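Local atomic coordinates of ethylbenzene dehydrogenase alpha-subunit (PDB entry 2IVF), a protein that is the alpha-subunit of a molybdopterin oxidoreductase family enzyme and holds a molybdenum atom, two pterin dinucleotide cofactors and an iron-sulfur cluster. Residues Q128-E141 with R851-L864. Residues are numbered along the deposited sequence; the frame is centred on the assembly and turned at random.
Sequences QKGSAFNNNLYGDE and RVSIHSTHLTNSHL. With MGD (2-amino-5,6-dimercapto-7-methyl-3,7,8a,9-tetrahydro-8-oxa-1,3,9,10-tetraaza-anthracen-4-one guanosine dinucleotide), chain M.
CA atoms come nearest at Lys129 and Ser853 (6.2 Å) and at Glu141 and Thr860 (6.0 Å), where the loop and weakly bonded helix of 128-141 run beside 851-864, which makes a type II' turn (Ile854 to Thr857) and a type I turn (His858 to Asn861) before its helix. The latter segment lies within the molybdopterin dinucleotide-binding domain, of the double-psi beta-barrel clan; Gly130 and Ile854 touch the iron/sulfur cluster. Lys129 CB lies over the centre of one face of the His858 ring, a CH-pi contact 3.6 Å from the centroid, while bends at chi2 and chi3 (83° and 66°) bring NZ to Arg851 O at 2.7 Å and to Gln128 OE1. The opposite face of that imidazole carries Thr857 CG2, and Ile854 N gives ND1 a nearly straight bond tilted from the ring plane. Phe133 meets His858 rim to rim. The carboxamide of Asn135 stacks flat on His863, planes 8° apart, with ND2 over the ring centre; its two ends also bond Asn40 and Lys44 of the beta-subunit, placing this contact at the subunit interface. Ala132 CB packs on Leu864 CD2. The loop gripped by Lys129 also hydrogen-bonds the pterin edge of MGD: Ser853 O accepts from N18 and His855 N donates to O17 (2.7 Å). Water 1 links Glu141 OE2 to Thr857 O and Thr860 OG1, the latter also bonded to Arg638. Asn861, the N-cap, accepts from Leu864 N through OD1, while ND2 reaches the syn lone pair of Glu141 OE2 in the amide plane, 2.8 Å away.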
# COMPACT_ATOMS: atom_id res chain seq x y z
N GLN A 128 0.84 -0.63 6.05
CA GLN A 128 -0.07 0.38 6.60
C GLN A 128 -1.55 -0.05 6.42
O GLN A 128 -2.41 0.32 7.22
CB GLN A 128 0.21 1.78 6.00
CG GLN A 128 -0.30 2.00 4.54
CD GLN A 128 0.55 1.33 3.49
OE1 GLN A 128 1.11 0.25 3.72
NE2 GLN A 128 0.59 1.91 2.30
N LYS A 129 -1.84 -0.86 5.40
CA LYS A 129 -3.18 -1.30 5.18
C LYS A 129 -3.53 -2.30 6.28
O LYS A 129 -4.56 -2.17 6.91
CB LYS A 129 -3.33 -1.95 3.83
CG LYS A 129 -3.38 -0.98 2.67
CD LYS A 129 -1.98 -0.53 2.21
CE LYS A 129 -1.16 -1.67 1.60
NZ LYS A 129 0.22 -1.21 1.25
N GLY A 130 -2.64 -3.27 6.48
CA GLY A 130 -2.81 -4.29 7.54
C GLY A 130 -2.90 -3.71 8.93
O GLY A 130 -3.72 -4.14 9.77
N SER A 131 -2.05 -2.71 9.18
CA SER A 131 -1.94 -2.08 10.49
C SER A 131 -3.09 -1.11 10.80
O SER A 131 -3.15 -0.56 11.91
CB SER A 131 -0.60 -1.36 10.59
OG SER A 131 0.48 -2.29 10.57
N ALA A 132 -3.99 -0.91 9.84
CA ALA A 132 -5.21 -0.09 10.00
C ALA A 132 -6.47 -0.84 9.60
O ALA A 132 -7.54 -0.25 9.45
CB ALA A 132 -5.10 1.16 9.15
N PHE A 133 -6.38 -2.16 9.50
CA PHE A 133 -7.49 -2.96 9.03
C PHE A 133 -8.73 -2.93 9.95
O PHE A 133 -9.85 -3.09 9.50
CB PHE A 133 -7.06 -4.42 8.76
CG PHE A 133 -8.08 -5.11 7.96
CD1 PHE A 133 -8.18 -4.81 6.62
CD2 PHE A 133 -9.02 -5.95 8.53
CE1 PHE A 133 -9.18 -5.38 5.83
CE2 PHE A 133 -10.03 -6.51 7.75
CZ PHE A 133 -10.10 -6.20 6.41
N ASN A 134 -8.56 -2.64 11.24
CA ASN A 134 -9.71 -2.44 12.09
C ASN A 134 -10.69 -1.43 11.51
O ASN A 134 -11.89 -1.51 11.74
CB ASN A 134 -9.23 -1.97 13.47
CG ASN A 134 -8.76 -0.50 13.47
OD1 ASN A 134 -7.55 -0.21 13.39
ND2 ASN A 134 -9.70 0.42 13.66
N ASN A 135 -10.19 -0.47 10.72
CA ASN A 135 -11.05 0.54 10.12
C ASN A 135 -11.89 -0.01 9.02
O ASN A 135 -13.01 0.44 8.83
CB ASN A 135 -10.19 1.69 9.63
CG ASN A 135 -9.47 2.35 10.76
OD1 ASN A 135 -10.10 3.02 11.57
ND2 ASN A 135 -8.19 2.05 10.92
N ASN A 136 -11.36 -1.01 8.32
CA ASN A 136 -12.17 -1.71 7.31
C ASN A 136 -13.36 -2.41 7.93
O ASN A 136 -14.48 -2.39 7.39
CB ASN A 136 -11.34 -2.73 6.56
CG ASN A 136 -10.39 -2.10 5.56
OD1 ASN A 136 -9.46 -1.44 5.97
ND2 ASN A 136 -10.60 -2.34 4.26
N LEU A 137 -13.13 -3.05 9.06
CA LEU A 137 -14.18 -3.81 9.72
C LEU A 137 -15.36 -2.95 10.20
O LEU A 137 -16.44 -3.46 10.40
CB LEU A 137 -13.59 -4.59 10.89
CG LEU A 137 -12.55 -5.63 10.55
CD1 LEU A 137 -12.11 -6.35 11.87
CD2 LEU A 137 -13.02 -6.61 9.48
N TYR A 138 -15.16 -1.66 10.41
CA TYR A 138 -16.26 -0.81 10.84
C TYR A 138 -16.56 0.27 9.82
O TYR A 138 -17.28 1.20 10.12
CB TYR A 138 -15.99 -0.29 12.26
CG TYR A 138 -15.63 -1.52 13.09
CD1 TYR A 138 -16.64 -2.39 13.52
CD2 TYR A 138 -14.27 -1.87 13.34
CE1 TYR A 138 -16.31 -3.54 14.23
CE2 TYR A 138 -13.92 -3.00 14.02
CZ TYR A 138 -14.96 -3.86 14.46
OH TYR A 138 -14.68 -5.01 15.12
N GLY A 139 -16.11 0.08 8.58
CA GLY A 139 -16.26 1.10 7.57
C GLY A 139 -17.54 1.01 6.77
O GLY A 139 -18.14 -0.07 6.63
N ASP A 140 -17.94 2.15 6.22
CA ASP A 140 -19.19 2.22 5.49
C ASP A 140 -19.12 1.56 4.13
O ASP A 140 -20.10 1.57 3.39
CB ASP A 140 -19.60 3.67 5.31
CG ASP A 140 -20.11 4.29 6.59
OD1 ASP A 140 -20.65 3.56 7.43
OD2 ASP A 140 -19.97 5.50 6.74
N GLU A 141 -17.96 1.01 3.78
CA GLU A 141 -17.87 0.23 2.54
C GLU A 141 -18.46 -1.15 2.70
O GLU A 141 -18.61 -1.86 1.73
CB GLU A 141 -16.44 0.10 2.10
CG GLU A 141 -15.52 -0.65 3.10
CD GLU A 141 -14.69 0.28 3.94
OE1 GLU A 141 -15.29 1.16 4.64
OE2 GLU A 141 -13.42 0.12 3.93
N ARG A 851 0.14 1.48 -3.72
CA ARG A 851 0.68 1.61 -2.37
C ARG A 851 -0.47 1.60 -1.37
O ARG A 851 -0.37 0.97 -0.30
CB ARG A 851 1.38 2.92 -2.20
CG ARG A 851 1.70 3.18 -0.76
CD ARG A 851 2.48 4.47 -0.59
NE ARG A 851 3.87 4.30 -0.89
CZ ARG A 851 4.66 5.25 -1.35
NH1 ARG A 851 4.19 6.42 -1.77
NH2 ARG A 851 5.92 4.94 -1.54
N VAL A 852 -1.58 2.23 -1.74
CA VAL A 852 -2.55 2.71 -0.74
C VAL A 852 -3.62 1.68 -0.36
O VAL A 852 -4.50 1.93 0.47
CB VAL A 852 -3.19 4.03 -1.21
CG1 VAL A 852 -2.10 5.09 -1.42
CG2 VAL A 852 -3.98 3.82 -2.54
N SER A 853 -3.55 0.52 -0.98
CA SER A 853 -4.55 -0.53 -0.83
C SER A 853 -3.94 -1.82 -1.29
O SER A 853 -3.01 -1.80 -2.09
CB SER A 853 -5.81 -0.24 -1.65
OG SER A 853 -6.79 -1.28 -1.54
N ILE A 854 -4.47 -2.94 -0.78
CA ILE A 854 -4.21 -4.26 -1.36
C ILE A 854 -5.39 -4.47 -2.35
O ILE A 854 -6.57 -4.68 -1.96
CB ILE A 854 -4.08 -5.39 -0.33
CG1 ILE A 854 -2.99 -5.06 0.70
CG2 ILE A 854 -3.77 -6.69 -0.99
CD1 ILE A 854 -1.55 -4.88 0.10
N HIS A 855 -5.09 -4.37 -3.64
CA HIS A 855 -6.15 -4.33 -4.65
C HIS A 855 -7.19 -3.28 -4.28
O HIS A 855 -6.79 -2.18 -3.91
CB HIS A 855 -6.69 -5.73 -4.86
CG HIS A 855 -5.60 -6.67 -5.15
ND1 HIS A 855 -4.96 -6.69 -6.37
CD2 HIS A 855 -4.90 -7.50 -4.34
CE1 HIS A 855 -3.96 -7.56 -6.31
NE2 HIS A 855 -3.90 -8.06 -5.09
N SER A 856 -8.50 -3.59 -4.29
CA SER A 856 -9.52 -2.58 -3.94
C SER A 856 -9.99 -2.70 -2.50
O SER A 856 -10.92 -1.99 -2.09
CB SER A 856 -10.73 -2.67 -4.87
OG SER A 856 -10.35 -2.63 -6.24
N THR A 857 -9.38 -3.60 -1.75
CA THR A 857 -9.80 -3.92 -0.39
C THR A 857 -9.91 -2.68 0.48
O THR A 857 -10.85 -2.58 1.30
CB THR A 857 -8.83 -4.95 0.22
OG1 THR A 857 -9.02 -6.15 -0.53
CG2 THR A 857 -9.11 -5.23 1.71
N HIS A 858 -9.00 -1.73 0.27
CA HIS A 858 -8.90 -0.52 1.09
C HIS A 858 -9.16 0.76 0.29
O HIS A 858 -9.03 1.91 0.83
CB HIS A 858 -7.52 -0.42 1.72
CG HIS A 858 -7.03 -1.70 2.31
ND1 HIS A 858 -6.37 -2.65 1.57
CD2 HIS A 858 -7.13 -2.20 3.56
CE1 HIS A 858 -6.10 -3.69 2.33
NE2 HIS A 858 -6.50 -3.42 3.56
N LEU A 859 -9.52 0.61 -0.98
CA LEU A 859 -9.74 1.76 -1.84
C LEU A 859 -11.03 2.48 -1.53
O LEU A 859 -11.25 3.63 -1.96
CB LEU A 859 -9.66 1.37 -3.33
CG LEU A 859 -8.27 1.10 -3.88
CD1 LEU A 859 -8.36 0.79 -5.43
CD2 LEU A 859 -7.26 2.24 -3.52
N THR A 860 -11.90 1.80 -0.81
CA THR A 860 -13.12 2.42 -0.34
C THR A 860 -13.10 2.59 1.18
O THR A 860 -14.16 2.74 1.82
CB THR A 860 -14.39 1.64 -0.86
OG1 THR A 860 -14.26 0.24 -0.58
CG2 THR A 860 -14.61 1.92 -2.34
N ASN A 861 -11.90 2.61 1.76
CA ASN A 861 -11.76 2.82 3.19
C ASN A 861 -11.47 4.25 3.49
O ASN A 861 -10.46 4.79 3.04
CB ASN A 861 -10.66 1.96 3.79
CG ASN A 861 -10.70 1.99 5.25
OD1 ASN A 861 -9.82 2.59 5.91
ND2 ASN A 861 -11.75 1.42 5.81
N SER A 862 -12.33 4.88 4.27
CA SER A 862 -12.11 6.28 4.60
C SER A 862 -10.74 6.53 5.25
O SER A 862 -10.01 7.42 4.82
CB SER A 862 -13.19 6.79 5.53
OG SER A 862 -14.40 6.88 4.81
N HIS A 863 -10.45 5.77 6.30
CA HIS A 863 -9.22 5.96 7.08
C HIS A 863 -7.96 5.89 6.22
O HIS A 863 -7.07 6.78 6.30
CB HIS A 863 -9.19 4.91 8.19
CG HIS A 863 -8.05 5.05 9.13
ND1 HIS A 863 -8.14 5.76 10.31
CD2 HIS A 863 -6.79 4.56 9.10
CE1 HIS A 863 -6.99 5.70 10.96
NE2 HIS A 863 -6.15 4.97 10.25
N LEU A 864 -7.88 4.84 5.39
CA LEU A 864 -6.68 4.59 4.60
C LEU A 864 -6.62 5.53 3.44
O LEU A 864 -5.53 5.87 2.96
CB LEU A 864 -6.63 3.10 4.16
CG LEU A 864 -6.22 2.15 5.30
CD1 LEU A 864 -6.46 0.65 5.02
CD2 LEU A 864 -4.69 2.43 5.61
PB MGD M . 3.90 -3.60 -10.41
O1B MGD M . 3.25 -2.91 -9.26
O2B MGD M . 3.06 -3.73 -11.63
O3B MGD M . 4.48 -5.04 -10.11
O3A MGD M . 3.68 -5.79 -7.81
PA MGD M . 4.99 -5.73 -8.73
O1A MGD M . 5.95 -4.91 -7.99
O2A MGD M . 5.38 -7.07 -9.13
O5' MGD M . 5.24 -2.82 -10.82
C5' MGD M . 5.19 -1.41 -11.07
C4' MGD M . 6.47 -0.95 -11.74
O4' MGD M . 6.56 -1.48 -13.06
C3' MGD M . 6.24 0.53 -11.96
O3' MGD M . 6.79 1.21 -10.83
C2' MGD M . 7.02 0.81 -13.25
O2' MGD M . 8.14 1.66 -12.96
C1' MGD M . 7.48 -0.59 -13.71
N9 MGD M . 7.31 -0.69 -15.18
C8 MGD M . 6.21 -0.48 -15.91
N7 MGD M . 6.45 -0.72 -17.21
C5 MGD M . 7.75 -1.12 -17.28
C6 MGD M . 8.62 -1.48 -18.29
O6 MGD M . 8.35 -1.51 -19.50
N1 MGD M . 9.92 -1.84 -17.92
C2 MGD M . 10.41 -1.83 -16.61
N2 MGD M . 11.72 -2.18 -16.35
N3 MGD M . 9.54 -1.49 -15.64
C4 MGD M . 8.27 -1.13 -15.96
C10 MGD M . 2.55 -6.47 -8.21
C11 MGD M . 2.08 -7.34 -7.07
O11 MGD M . 1.86 -6.53 -5.99
C12 MGD M . 0.87 -8.22 -7.39
S12 MGD M . 0.61 -8.91 -8.99
C13 MGD M . -0.05 -8.49 -6.40
S13 MGD M . -1.40 -9.50 -6.76
C14 MGD M . 0.11 -7.90 -5.04
N15 MGD M . -0.81 -6.72 -4.99
C16 MGD M . -0.53 -5.62 -4.16
C17 MGD M . -1.41 -4.58 -3.97
O17 MGD M . -2.52 -4.56 -4.55
N18 MGD M . -1.02 -3.53 -3.13
C19 MGD M . 0.18 -3.50 -2.48
N19 MGD M . 0.45 -2.44 -1.70
N20 MGD M . 1.03 -4.51 -2.72
C21 MGD M . 0.69 -5.55 -3.50
N22 MGD M . 1.59 -6.59 -3.72
C23 MGD M . 1.57 -7.40 -4.90
O HOH W 1 -12.64 -0.48 1.40
O HOH W 2 -14.42 3.43 5.48